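Local structure of peptide synthetase, module 7 (Actinoplanes teichomyceticus, 4TX3) at residues L24-L29 and R37-S42; S356-Y361 and I395-A400; D192-Q197 and F342-E347. The protein belongs to the condensation-domain family of nonribosomal peptide synthetases and, as part of module 7, probably takes part in peptide antibiotic assembly. All coordinates share one frame; numbering follows the deposited sequence.

Contact 1 of 3, residues L24-L29 and R37-S42; sequences LRAWLL and RGRHLS. With SO4 (sulfate ion), chain F.
Arg-39 reaches across to the last turn of helix 21-28, where its guanidinium meets Ala-26 O at the edge and has Leu-29 O over one face. NH2 gives a hydrogen bond of 2.7 Å to Ala-26 O; it arrives in the carbonyl plane on a lone pair, but is bent at the hydrogen (141°), and the oxygen lies somewhat out of the guanidinium plane. Leu-29 O makes too poor an angle for a bond, while Leu-29 CB comes within 3.5 Å of Arg-39 NH1. Beyond that, Leu-29 turns CD1 over the centre of the Arg-25 guanidinium, 3.4 Å above its plane.

The Arg-39 chain leaves with CG beside the backbone N (chi1 -82°) and bends at chi3, and this curl brings NE round to the sulfate oxygen that the backbone also holds. Arg-39 N and Arg-39 NE each bond SO4 O4 at 3.0 Å, and Arg-39 NH2 adds a weak bond to SO4 O1. The ion probably comes from the crystallisation liquor; Arg-31 N, His-142 NE2 and Arg-233 NH1 bind it too. With a methionine in place of Arg-39, Ala-26 O would probably lose this donor, and Glu-396, which pairs with NH1, its charged mate. The positive group facing carbonyls at a helix C-terminus is likely to be electrostatically favourable.

The sequence from His-142 lines up with the HHxxxDG motif of condensation domains, Arg-143 probably standing where the second histidine would be, and Arg-39 is backbone-bonded to Arg-143. The contact thus joins the C-terminal end of helix 21-28 to the start of strand 40-49, beside strand 134-142 in the five-stranded sheet, with helix 148-166 packed on Leu-41.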
# COMPACT_ATOMS: atom_id res chain seq x y z
N LEU B 24 13.70 20.61 -15.38
CA LEU B 24 14.17 21.74 -16.18
C LEU B 24 13.04 22.73 -16.46
O LEU B 24 13.27 23.94 -16.48
CB LEU B 24 14.78 21.25 -17.49
CG LEU B 24 15.36 22.33 -18.42
CD1 LEU B 24 16.45 23.09 -17.73
CD2 LEU B 24 15.86 21.71 -19.73
N ARG B 25 11.82 22.23 -16.67
CA ARG B 25 10.70 23.14 -16.89
C ARG B 25 10.35 23.85 -15.59
O ARG B 25 10.12 25.06 -15.58
CB ARG B 25 9.47 22.42 -17.42
CG ARG B 25 8.32 23.38 -17.68
CD ARG B 25 7.17 22.73 -18.43
NE ARG B 25 5.95 23.47 -18.17
CZ ARG B 25 5.51 24.46 -18.94
NH1 ARG B 25 6.19 24.81 -20.04
NH2 ARG B 25 4.37 25.08 -18.62
N ALA B 26 10.31 23.10 -14.49
CA ALA B 26 10.12 23.70 -13.18
C ALA B 26 11.17 24.78 -12.93
O ALA B 26 10.84 25.88 -12.52
CB ALA B 26 10.17 22.63 -12.09
N TRP B 27 12.43 24.46 -13.21
CA TRP B 27 13.54 25.38 -12.95
C TRP B 27 13.40 26.65 -13.78
O TRP B 27 13.50 27.76 -13.25
CB TRP B 27 14.87 24.69 -13.25
CG TRP B 27 16.11 25.39 -12.75
CD1 TRP B 27 16.72 25.21 -11.55
CD2 TRP B 27 16.90 26.35 -13.46
NE1 TRP B 27 17.84 26.00 -11.46
CE2 TRP B 27 17.97 26.71 -12.62
CE3 TRP B 27 16.81 26.94 -14.73
CZ2 TRP B 27 18.94 27.63 -13.01
CZ3 TRP B 27 17.77 27.85 -15.11
CH2 TRP B 27 18.82 28.19 -14.25
N LEU B 28 13.15 26.49 -15.07
CA LEU B 28 13.00 27.63 -15.96
C LEU B 28 11.84 28.55 -15.60
O LEU B 28 11.94 29.76 -15.70
CB LEU B 28 12.84 27.15 -17.40
CG LEU B 28 14.17 26.63 -17.93
CD1 LEU B 28 13.94 25.72 -19.09
CD2 LEU B 28 15.05 27.79 -18.30
N LEU B 29 10.73 27.97 -15.15
CA LEU B 29 9.54 28.78 -14.87
C LEU B 29 9.51 29.21 -13.41
O LEU B 29 8.46 29.52 -12.87
CB LEU B 29 8.26 28.00 -15.20
CG LEU B 29 8.14 27.53 -16.66
CD1 LEU B 29 6.73 27.04 -16.94
CD2 LEU B 29 8.56 28.62 -17.65
N ARG B 37 2.84 32.76 -6.92
CA ARG B 37 3.09 31.52 -6.17
C ARG B 37 3.98 30.62 -7.06
O ARG B 37 3.76 30.57 -8.25
CB ARG B 37 1.76 30.84 -5.80
CG ARG B 37 0.68 31.84 -5.37
CD ARG B 37 -0.63 31.15 -4.98
NE ARG B 37 -0.43 30.22 -3.86
CZ ARG B 37 -1.25 29.22 -3.54
NH1 ARG B 37 -2.34 28.97 -4.26
NH2 ARG B 37 -0.96 28.43 -2.51
N GLY B 38 4.94 29.86 -6.53
CA GLY B 38 4.88 29.18 -5.27
C GLY B 38 4.36 27.80 -5.65
O GLY B 38 3.31 27.38 -5.14
N ARG B 39 5.04 27.11 -6.57
CA ARG B 39 4.57 25.78 -7.00
C ARG B 39 5.05 24.70 -6.04
O ARG B 39 6.07 24.03 -6.27
CB ARG B 39 5.02 25.45 -8.41
CG ARG B 39 4.13 26.05 -9.47
CD ARG B 39 4.82 25.99 -10.81
NE ARG B 39 6.25 26.27 -10.66
CZ ARG B 39 7.14 26.20 -11.66
NH1 ARG B 39 6.75 25.87 -12.89
NH2 ARG B 39 8.43 26.47 -11.42
N HIS B 40 4.29 24.54 -4.96
CA HIS B 40 4.71 23.75 -3.82
C HIS B 40 3.70 22.68 -3.46
O HIS B 40 2.52 22.75 -3.81
CB HIS B 40 4.93 24.66 -2.61
CG HIS B 40 5.83 25.82 -2.86
ND1 HIS B 40 5.79 26.97 -2.10
CD2 HIS B 40 6.82 26.01 -3.77
CE1 HIS B 40 6.71 27.82 -2.54
NE2 HIS B 40 7.34 27.27 -3.56
N LEU B 41 4.18 21.67 -2.77
CA LEU B 41 3.30 20.78 -2.06
C LEU B 41 3.54 21.05 -0.58
O LEU B 41 4.68 21.04 -0.13
CB LEU B 41 3.59 19.32 -2.42
CG LEU B 41 3.23 19.02 -3.88
CD1 LEU B 41 3.95 17.80 -4.44
CD2 LEU B 41 1.73 18.87 -4.00
N SER B 42 2.46 21.33 0.15
CA SER B 42 2.54 21.54 1.58
C SER B 42 1.65 20.57 2.36
O SER B 42 0.47 20.39 2.06
CB SER B 42 2.17 22.98 1.93
OG SER B 42 3.25 23.86 1.72
S SO4 F . 8.42 28.78 -8.56
O1 SO4 F . 9.72 28.13 -8.72
O2 SO4 F . 8.48 29.72 -7.45
O3 SO4 F . 8.08 29.52 -9.78
O4 SO4 F . 7.40 27.74 -8.31

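Contact 2 of 3, residues S356-Y361 and I395-A400; sequences SRHPVY and IELDLA
Leu-397 lays its CD2 methyl over one face of the His-358 imidazole, a CH-pi contact 3.9 Å from CD2 to the ring centroid and 30° off the normal. The same methyl touches Tyr-361, with Leu-397 CD2 3.6 Å from Tyr-361 CE2, wedging one branch against both rings. On the opposite face of the imidazole Pro-359 CD lies 3.5 Å above the plane, offset toward the rim. With CG anti to the backbone N (chi1 -166°), the ring turns to Leu-397 and to Tyr-361 O: His-358 ND1 donates to Tyr-361 O in the ring plane at 2.7 Å, with an N-H...O angle of 157°, which fixes its rotation. That carbonyl is brought back by a tight turn at Val-360, whose positive phi and the short Tyr-361 N to Pro-359 O bond fit a classic gamma turn.

Both segments run into neighbouring parallel strands, 363-369 and 399-407, of the four-stranded sheet, and Leu-399 bonds through its backbone to Gln-362 and Gly-364. Just ahead of those strands the two chains are bridged by a water. It accepts from His-358 N and donates to Glu-396 O at 2.8 Å and to Asp-398 OD1 at 2.6 Å, satisfying three polar atoms that do not meet directly.

Further out, Asp-398 is held by a salt bridge from its OD2 to Arg-227, whose NH1 also bonds Ser-356 O. Glu-396 turns its carboxylate to Arg-39, beside the end of helix 21-28. Phe-342 meets the His-358 ring with the two planes nearly parallel, and Tyr-361 rests on Pro-307 and Pro-309 of strand 306-313.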
# COMPACT_ATOMS: atom_id res chain seq x y z
N SER B 356 2.04 32.67 -19.44
CA SER B 356 0.67 32.94 -19.02
C SER B 356 -0.23 31.72 -19.09
O SER B 356 -1.38 31.76 -18.68
CB SER B 356 0.10 34.06 -19.88
OG SER B 356 0.50 33.91 -21.23
N ARG B 357 0.30 30.62 -19.62
CA ARG B 357 -0.55 29.53 -20.05
C ARG B 357 0.16 28.19 -19.94
O ARG B 357 1.36 28.09 -20.19
CB ARG B 357 -0.99 29.78 -21.49
CG ARG B 357 -1.48 28.56 -22.23
CD ARG B 357 -1.63 28.83 -23.71
NE ARG B 357 -2.28 30.11 -23.93
CZ ARG B 357 -1.75 31.11 -24.63
NH1 ARG B 357 -0.55 30.95 -25.18
NH2 ARG B 357 -2.42 32.25 -24.78
N HIS B 358 -0.59 27.16 -19.55
CA HIS B 358 -0.08 25.79 -19.64
C HIS B 358 -0.16 25.32 -21.10
O HIS B 358 -1.21 25.42 -21.73
CB HIS B 358 -0.87 24.86 -18.72
CG HIS B 358 -0.23 23.53 -18.51
ND1 HIS B 358 -0.65 22.38 -19.15
CD2 HIS B 358 0.82 23.15 -17.73
CE1 HIS B 358 0.10 21.36 -18.78
NE2 HIS B 358 1.00 21.81 -17.92
N PRO B 359 0.96 24.80 -21.64
CA PRO B 359 1.04 24.34 -23.03
C PRO B 359 0.22 23.06 -23.30
O PRO B 359 -0.02 22.29 -22.36
CB PRO B 359 2.53 24.07 -23.20
CG PRO B 359 2.99 23.70 -21.83
CD PRO B 359 2.22 24.57 -20.91
N VAL B 360 -0.18 22.85 -24.56
CA VAL B 360 -0.95 21.68 -25.00
C VAL B 360 -2.35 21.58 -24.40
O VAL B 360 -3.32 21.45 -25.13
CB VAL B 360 -0.22 20.35 -24.70
CG1 VAL B 360 -0.96 19.17 -25.34
CG2 VAL B 360 1.21 20.40 -25.17
N TYR B 361 -2.47 21.61 -23.07
CA TYR B 361 -3.81 21.62 -22.47
C TYR B 361 -3.93 22.55 -21.27
O TYR B 361 -2.96 22.80 -20.57
CB TYR B 361 -4.25 20.20 -22.06
CG TYR B 361 -3.47 19.56 -20.94
CD1 TYR B 361 -2.29 18.86 -21.19
CD2 TYR B 361 -3.92 19.63 -19.62
CE1 TYR B 361 -1.58 18.27 -20.16
CE2 TYR B 361 -3.22 19.05 -18.58
CZ TYR B 361 -2.05 18.36 -18.86
OH TYR B 361 -1.35 17.77 -17.82
N ILE B 395 -1.88 26.77 -8.91
CA ILE B 395 -2.34 26.12 -10.14
C ILE B 395 -1.72 26.76 -11.39
O ILE B 395 -1.58 27.98 -11.47
CB ILE B 395 -3.88 26.15 -10.24
CG1 ILE B 395 -4.38 25.26 -11.38
CG2 ILE B 395 -4.42 27.58 -10.42
CD1 ILE B 395 -5.90 25.16 -11.44
N GLU B 396 -1.33 25.91 -12.35
CA GLU B 396 -0.80 26.37 -13.64
C GLU B 396 -1.84 26.21 -14.75
O GLU B 396 -1.78 26.88 -15.77
CB GLU B 396 0.45 25.59 -14.03
CG GLU B 396 1.67 25.84 -13.17
CD GLU B 396 2.87 25.06 -13.66
OE1 GLU B 396 2.82 23.81 -13.63
OE2 GLU B 396 3.86 25.70 -14.12
N LEU B 397 -2.77 25.29 -14.53
CA LEU B 397 -3.87 25.05 -15.45
C LEU B 397 -4.96 26.12 -15.32
O LEU B 397 -5.04 26.83 -14.30
CB LEU B 397 -4.46 23.66 -15.20
CG LEU B 397 -3.58 22.45 -15.50
CD1 LEU B 397 -4.19 21.20 -14.89
CD2 LEU B 397 -3.40 22.26 -16.99
N ASP B 398 -5.81 26.23 -16.32
CA ASP B 398 -7.01 27.05 -16.21
C ASP B 398 -8.05 26.37 -15.32
O ASP B 398 -8.57 26.98 -14.38
CB ASP B 398 -7.58 27.34 -17.59
CG ASP B 398 -6.62 28.15 -18.45
OD1 ASP B 398 -5.46 28.36 -18.01
OD2 ASP B 398 -7.02 28.58 -19.55
N LEU B 399 -8.32 25.10 -15.61
CA LEU B 399 -9.25 24.31 -14.80
C LEU B 399 -8.68 22.92 -14.51
O LEU B 399 -8.00 22.32 -15.35
CB LEU B 399 -10.61 24.19 -15.51
CG LEU B 399 -11.23 25.50 -16.00
CD1 LEU B 399 -12.32 25.25 -17.03
CD2 LEU B 399 -11.76 26.29 -14.82
N ALA B 400 -8.98 22.40 -13.33
CA ALA B 400 -8.51 21.09 -12.92
C ALA B 400 -9.55 20.41 -12.05
O ALA B 400 -9.84 20.86 -10.95
CB ALA B 400 -7.16 21.19 -12.19
O HOH W 1 -3.13 27.26 -18.14

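Contact 3 of 3, residues D192-Q197 and F342-E347; sequences DGEREQ and FEKIPE
Glu-194 and Lys-344 meet through their charged ends in a small salt-bridge network at the surface, which also takes in Glu-347. The glutamate stands on a 3-10 turn, 193-195, in the link between helices 180-191 and 200-211; the lysine lies at the approach to the short helix 345-348. The two side chains come from opposite directions, and only Lys-344 NZ and Glu-194 OE2 touch, at 3.3 Å, a weak hydrogen bond within the salt bridge. The backbones stay well apart, the nearest CA atoms, those of Glu-194 and Lys-344, being 12.6 Å from each other.

Lys-344 starts with CG anti to its own backbone N (chi1 -162°), and bends at chi2 and chi4 curl the chain so that NZ lies between two carboxylates. Its other partner is Glu-347 OE1, a long salt bridge. One ammonium thus answers two acids and probably eases the repulsion between them.

Backbone polar groups of the 3-10 turn are met locally. Arg-195 N bonds Asp-192 O, and Glu-196 N bonds Gly-193 O at 2.8 Å. Gly-193 O and Glu-196 O are also both partners of Ser-199 OG, whose single proton they would have to share. Glu-194 O accepts from Asn-202 ND2, so the start of helix 200-211 ties down the residue that carries the acid, and Ile-201 and Ile-205 of that helix pack against its side chain. On the other segment, Glu-343 pairs with Arg-22 of helix 21-28, and Phe-342 and Ile-345 bury their side chains. The bend of that chain is closed by the backbone, Ile-345 N donating to Phe-342 O at 3.0 Å.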
# COMPACT_ATOMS: atom_id res chain seq x y z
N ASP B 192 18.69 10.31 -25.57
CA ASP B 192 19.85 10.28 -26.45
C ASP B 192 19.59 9.42 -27.69
O ASP B 192 20.29 9.54 -28.70
CB ASP B 192 21.09 9.76 -25.71
CG ASP B 192 21.81 10.84 -24.93
OD1 ASP B 192 21.74 12.02 -25.32
OD2 ASP B 192 22.47 10.49 -23.91
N GLY B 193 18.59 8.56 -27.61
CA GLY B 193 18.19 7.74 -28.73
C GLY B 193 17.76 8.45 -30.02
O GLY B 193 17.67 7.80 -31.07
N GLU B 194 17.49 9.76 -29.96
CA GLU B 194 17.09 10.53 -31.15
C GLU B 194 18.14 10.36 -32.23
O GLU B 194 17.83 10.38 -33.42
CB GLU B 194 16.93 12.03 -30.84
CG GLU B 194 15.71 12.38 -30.01
CD GLU B 194 15.74 13.82 -29.52
OE1 GLU B 194 16.27 14.69 -30.25
OE2 GLU B 194 15.23 14.09 -28.39
N ARG B 195 19.37 10.22 -31.77
CA ARG B 195 20.53 9.87 -32.58
C ARG B 195 20.25 8.74 -33.58
O ARG B 195 20.54 8.85 -34.76
CB ARG B 195 21.68 9.50 -31.63
CG ARG B 195 22.91 8.93 -32.28
CD ARG B 195 24.01 8.70 -31.26
NE ARG B 195 25.27 8.34 -31.93
CZ ARG B 195 26.19 9.21 -32.31
NH1 ARG B 195 26.02 10.51 -32.07
NH2 ARG B 195 27.30 8.79 -32.91
N GLU B 196 19.66 7.66 -33.09
CA GLU B 196 19.37 6.46 -33.88
C GLU B 196 17.95 6.54 -34.46
O GLU B 196 16.98 6.71 -33.73
CB GLU B 196 19.53 5.22 -33.00
CG GLU B 196 20.87 5.21 -32.23
CD GLU B 196 20.72 5.14 -30.70
OE1 GLU B 196 19.72 4.55 -30.21
OE2 GLU B 196 21.59 5.71 -29.99
N GLN B 197 17.83 6.41 -35.77
CA GLN B 197 16.54 6.61 -36.44
C GLN B 197 15.51 5.54 -36.09
O GLN B 197 14.32 5.77 -36.21
CB GLN B 197 16.73 6.65 -37.96
CG GLN B 197 18.06 7.27 -38.43
CD GLN B 197 19.25 6.31 -38.28
OE1 GLN B 197 19.08 5.08 -38.18
NE2 GLN B 197 20.46 6.88 -38.24
N PHE B 342 6.28 14.63 -21.13
CA PHE B 342 5.36 15.65 -21.60
C PHE B 342 6.03 17.00 -21.88
O PHE B 342 5.66 17.70 -22.82
CB PHE B 342 4.25 15.84 -20.58
CG PHE B 342 3.46 17.09 -20.79
CD1 PHE B 342 2.47 17.14 -21.77
CD2 PHE B 342 3.72 18.23 -20.04
CE1 PHE B 342 1.75 18.29 -21.99
CE2 PHE B 342 3.00 19.38 -20.25
CZ PHE B 342 2.01 19.41 -21.23
N GLU B 343 7.00 17.36 -21.04
CA GLU B 343 7.60 18.69 -21.05
C GLU B 343 8.47 18.89 -22.29
O GLU B 343 8.90 20.00 -22.61
CB GLU B 343 8.42 18.90 -19.77
CG GLU B 343 7.59 18.94 -18.48
CD GLU B 343 7.11 17.56 -17.98
OE1 GLU B 343 7.57 16.53 -18.51
OE2 GLU B 343 6.28 17.51 -17.05
N LYS B 344 8.72 17.80 -22.99
CA LYS B 344 9.54 17.79 -24.18
C LYS B 344 8.68 18.09 -25.41
O LYS B 344 9.18 18.48 -26.47
CB LYS B 344 10.23 16.43 -24.31
CG LYS B 344 11.41 16.41 -25.22
CD LYS B 344 12.58 17.16 -24.63
CE LYS B 344 13.83 16.94 -25.50
NZ LYS B 344 13.50 16.41 -26.87
N ILE B 345 7.37 17.91 -25.24
CA ILE B 345 6.42 18.00 -26.33
C ILE B 345 6.19 19.41 -26.88
O ILE B 345 6.03 19.56 -28.09
CB ILE B 345 5.08 17.39 -25.92
CG1 ILE B 345 5.19 15.86 -25.94
CG2 ILE B 345 3.96 17.86 -26.83
CD1 ILE B 345 4.01 15.16 -25.35
N PRO B 346 6.16 20.46 -26.02
CA PRO B 346 6.10 21.81 -26.62
C PRO B 346 7.16 22.07 -27.71
O PRO B 346 6.78 22.58 -28.75
CB PRO B 346 6.29 22.73 -25.42
CG PRO B 346 5.59 21.96 -24.30
CD PRO B 346 5.93 20.51 -24.56
N GLU B 347 8.43 21.73 -27.47
CA GLU B 347 9.47 21.74 -28.51
C GLU B 347 9.10 21.00 -29.78
O GLU B 347 9.17 21.56 -30.87
CB GLU B 347 10.76 21.11 -28.00
CG GLU B 347 11.51 21.87 -26.97
CD GLU B 347 12.39 20.95 -26.15
OE1 GLU B 347 12.92 19.98 -26.73
OE2 GLU B 347 12.51 21.18 -24.92

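In the fold
Contacts 1 and 2 are partly buried and lie about 12 Å (centre to centre) from the middle of the chain, whereas contact 3 sits at the surface, about 23 Å from it. Contact 1 is polar, built on an arginine, a carbonyl at the helix end and an anion; contact 2 combines ring packing with a bridging water; contact 3 is a network of one lysine and two glutamates, with one weak bond across. The Arg-39 NH1 to Glu-396 OE2 salt bridge joins the first two, tying the loop before strand 40-49 to that before strand 399-407. Segment 342-347 links outward to inward: Phe-342 packs on residues of 356-361, and Glu-343 on Arg-25 of helix 21-28.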